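Local structure of muconate lactonizing enzyme (Corynebacterium glutamicum, 3I4K) at residues A71-D74 and G75-P79; A101-R104 and Y105-A108. The protein belongs to the enolase superfamily and carries a magnesium ion in its barrel domain, beside a capping domain of strands and helices. All blocks are in the same frame, centred on the assembly; numbering follows the deposited sequence.

Interaction 1 of 2, residues A71-D74 and G75-P79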
# COMPACT_ATOMS: atom_id res chain seq x y z
N ALA A 71 25.97 2.61 12.01
CA ALA A 71 25.84 3.09 13.38
C ALA A 71 24.38 3.00 13.82
O ALA A 71 24.08 2.64 14.96
CB ALA A 71 26.34 4.52 13.48
N LEU A 72 23.46 3.31 12.91
CA LEU A 72 22.04 3.25 13.24
C LEU A 72 21.50 1.82 13.28
O LEU A 72 20.77 1.45 14.21
CB LEU A 72 21.23 4.12 12.26
CG LEU A 72 21.41 5.64 12.48
CD1 LEU A 72 20.71 6.43 11.38
CD2 LEU A 72 20.85 6.01 13.85
N VAL A 73 21.85 1.01 12.29
CA VAL A 73 21.40 -0.38 12.26
C VAL A 73 21.94 -1.12 13.48
O VAL A 73 21.18 -1.71 14.25
CB VAL A 73 21.89 -1.11 10.99
CG1 VAL A 73 21.56 -2.60 11.09
CG2 VAL A 73 21.24 -0.51 9.75
N ASP A 74 23.26 -1.06 13.68
CA ASP A 74 23.88 -1.74 14.81
C ASP A 74 23.42 -1.24 16.17
O ASP A 74 22.93 -2.01 16.99
CB ASP A 74 25.41 -1.64 14.73
CG ASP A 74 25.99 -2.46 13.60
OD1 ASP A 74 25.28 -3.35 13.08
OD2 ASP A 74 27.17 -2.24 13.24
N GLY A 75 23.57 0.06 16.41
CA GLY A 75 23.21 0.61 17.70
C GLY A 75 21.77 0.94 18.05
O GLY A 75 21.46 1.09 19.24
N TYR A 76 20.88 1.07 17.07
CA TYR A 76 19.50 1.42 17.39
C TYR A 76 18.40 0.57 16.78
O TYR A 76 17.45 0.20 17.46
CB TYR A 76 19.25 2.89 17.03
CG TYR A 76 20.22 3.86 17.66
CD1 TYR A 76 21.45 4.13 17.06
CD2 TYR A 76 19.93 4.48 18.87
CE1 TYR A 76 22.36 5.00 17.66
CE2 TYR A 76 20.83 5.34 19.47
CZ TYR A 76 22.04 5.60 18.86
OH TYR A 76 22.94 6.45 19.46
N LEU A 77 18.50 0.27 15.49
CA LEU A 77 17.48 -0.51 14.80
C LEU A 77 17.49 -2.01 15.12
O LEU A 77 16.49 -2.57 15.56
CB LEU A 77 17.60 -0.31 13.29
CG LEU A 77 17.60 1.13 12.77
CD1 LEU A 77 17.67 1.11 11.26
CD2 LEU A 77 16.34 1.85 13.23
N ALA A 78 18.63 -2.64 14.86
CA ALA A 78 18.79 -4.08 15.08
C ALA A 78 18.26 -4.58 16.43
O ALA A 78 17.46 -5.51 16.48
CB ALA A 78 20.25 -4.45 14.94
N PRO A 79 18.69 -3.96 17.53
CA PRO A 79 18.23 -4.38 18.85
C PRO A 79 16.72 -4.46 19.03
O PRO A 79 16.24 -5.03 20.01
CB PRO A 79 18.88 -3.36 19.79
CG PRO A 79 19.01 -2.15 18.93
CD PRO A 79 19.50 -2.73 17.63
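Leu72 and Tyr76 meet through one methyl and one ring carbon, with Leu72 CD2 3.8 Å from Tyr76 CD1 and the methyl lying obliquely to the ring. The same ring turns an edge to the backbone, its CD1 3.7 Å from Ala71 O. With CG anti to its own carbonyl carbon (chi1 -54°), the ring is set beside the preceding turn.

Beneath these side chains the helix widens. Leu72 O takes two amides, a bent bond from Tyr76 N, which sits above the carbonyl plane, and a straighter one from Leu77 N (2.9 Å, N-H...O 170°). Ala78 N then reaches five residues back to Val73 O at 2.8 Å, so a pi-type turn replaces the alpha-helical pattern still seen in Gly75 N to Ala71 O. Pro79 has no N-H to carry the series on, and the helix kinks; Pro79 CD rests 3.6 Å from Asp74 O.

Farther out, Asp74 forms a salt bridge with Lys70 and a hydrogen bond with Ser13 of strand 8-25. On the buried face of helix 66-81, Leu77 packs against Ala106, Lys107 and Val110 of helix 104-121; at the margin of that face, the partly exposed Leu72 reaches Ala103 in the loop before it.

Interaction 2 of 2, residues A101-R104 and Y105-A108; sequences ARAR and YAKA
Lys107 reaches back over the start of its own helix to Arg102, and this polar contact ties the loop to the first turn. Its NZ gives a hydrogen bond to Arg102 O at 2.7 Å, approaching 17° off the carbonyl plane. From CG onward the chain is extended, all its later torsions near 180°, and it runs alongside the backbone so that CG lies 3.4 Å from Ala103 O and CE 3.0 Å from Arg102 O.

Two backbone bonds open the helix: Lys107 N to Ala103 O, and Ala108 N to Arg104 O at 2.8 Å. Ala103 holds the N-cap position of helix 104-121 in the enolase-type N-terminal domain. Its methyl cannot cap, and the carboxylate of Glu64 accepts from the amides of Tyr105 and Ala106.

Among the charges, Arg104 NH1 lies 4.5 Å from Lys107 NZ. The ammonium is gripped further by Val100 O and by a salt bridge to Glu97, which also makes a long, weak ion pair with Arg104 and would probably temper the two positive charges, while Glu284 is a second long, weak partner of the arginine.

Apolar contact across the turn is slight, Ala103 CB standing 4.5 Å from Ala106 CB. The Tyr105 ring instead leaves the turn for the barrel side, meeting Trp255 edge-to-face, with its side chain about 8 Å from the magnesium ion.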
# COMPACT_ATOMS: atom_id res chain seq x y z
N ALA A 101 13.98 8.31 14.12
CA ALA A 101 13.12 9.02 13.19
C ALA A 101 13.89 9.13 11.88
O ALA A 101 15.12 9.11 11.89
CB ALA A 101 12.79 10.40 13.72
N ARG A 102 13.17 9.23 10.76
CA ARG A 102 13.77 9.34 9.44
C ARG A 102 14.76 8.21 9.16
O ARG A 102 14.44 7.04 9.36
CB ARG A 102 14.45 10.70 9.29
CG ARG A 102 13.54 11.85 9.73
CD ARG A 102 14.00 13.22 9.29
NE ARG A 102 13.08 14.22 9.84
CZ ARG A 102 12.92 15.46 9.36
NH1 ARG A 102 13.62 15.86 8.30
NH2 ARG A 102 12.06 16.28 9.94
N ALA A 103 15.96 8.55 8.67
CA ALA A 103 16.97 7.55 8.36
C ALA A 103 16.35 6.38 7.59
O ALA A 103 16.59 5.21 7.91
CB ALA A 103 17.61 7.04 9.66
N ARG A 104 15.57 6.70 6.56
CA ARG A 104 14.92 5.67 5.75
C ARG A 104 15.89 4.68 5.09
O ARG A 104 15.62 3.48 5.07
CB ARG A 104 14.04 6.31 4.67
CG ARG A 104 12.90 7.16 5.22
CD ARG A 104 11.94 6.36 6.09
NE ARG A 104 10.64 7.03 6.22
CZ ARG A 104 9.61 6.56 6.90
NH1 ARG A 104 9.69 5.40 7.55
NH2 ARG A 104 8.47 7.24 6.91
N TYR A 105 16.99 5.18 4.55
CA TYR A 105 17.95 4.29 3.90
C TYR A 105 18.42 3.17 4.83
O TYR A 105 18.50 2.02 4.43
CB TYR A 105 19.14 5.09 3.36
CG TYR A 105 18.86 5.80 2.05
CD1 TYR A 105 18.93 5.11 0.84
CD2 TYR A 105 18.54 7.15 2.02
CE1 TYR A 105 18.69 5.76 -0.37
CE2 TYR A 105 18.28 7.81 0.81
CZ TYR A 105 18.37 7.11 -0.38
OH TYR A 105 18.15 7.76 -1.58
N ALA A 106 18.72 3.52 6.08
CA ALA A 106 19.18 2.53 7.05
C ALA A 106 18.07 1.51 7.31
O ALA A 106 18.32 0.30 7.35
CB ALA A 106 19.58 3.21 8.35
N LYS A 107 16.85 2.01 7.49
CA LYS A 107 15.70 1.17 7.76
C LYS A 107 15.36 0.22 6.61
O LYS A 107 14.95 -0.92 6.84
CB LYS A 107 14.48 2.05 8.08
CG LYS A 107 14.63 2.86 9.37
CD LYS A 107 13.52 3.90 9.53
CE LYS A 107 13.58 4.60 10.88
NZ LYS A 107 12.66 5.77 10.96
N ALA A 108 15.55 0.68 5.38
CA ALA A 108 15.24 -0.15 4.22
C ALA A 108 16.00 -1.48 4.26
O ALA A 108 15.47 -2.53 3.87
CB ALA A 108 15.56 0.59 2.94

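Overall arrangement
Interactions 1 and 2 lie in the same N-terminal domain, their centres about 11 Å apart, and they touch directly: Leu72 CD1 packs 3.6 Å from Ala103 CB, while Leu77 CD1 lies 4.0 Å from Lys107 N. Both are partly buried, but 71-79 sits farther from the centre of the chain, with more of its residues exposed. Interaction 1 spans a widened, kinked turn near the end of helix 66-81, and its side-chain contacts are apolar; interaction 2 spans the loop-to-helix junction at the start of helix 104-121, where a lysine ammonium binds the loop and Tyr105 extends toward the barrel domain.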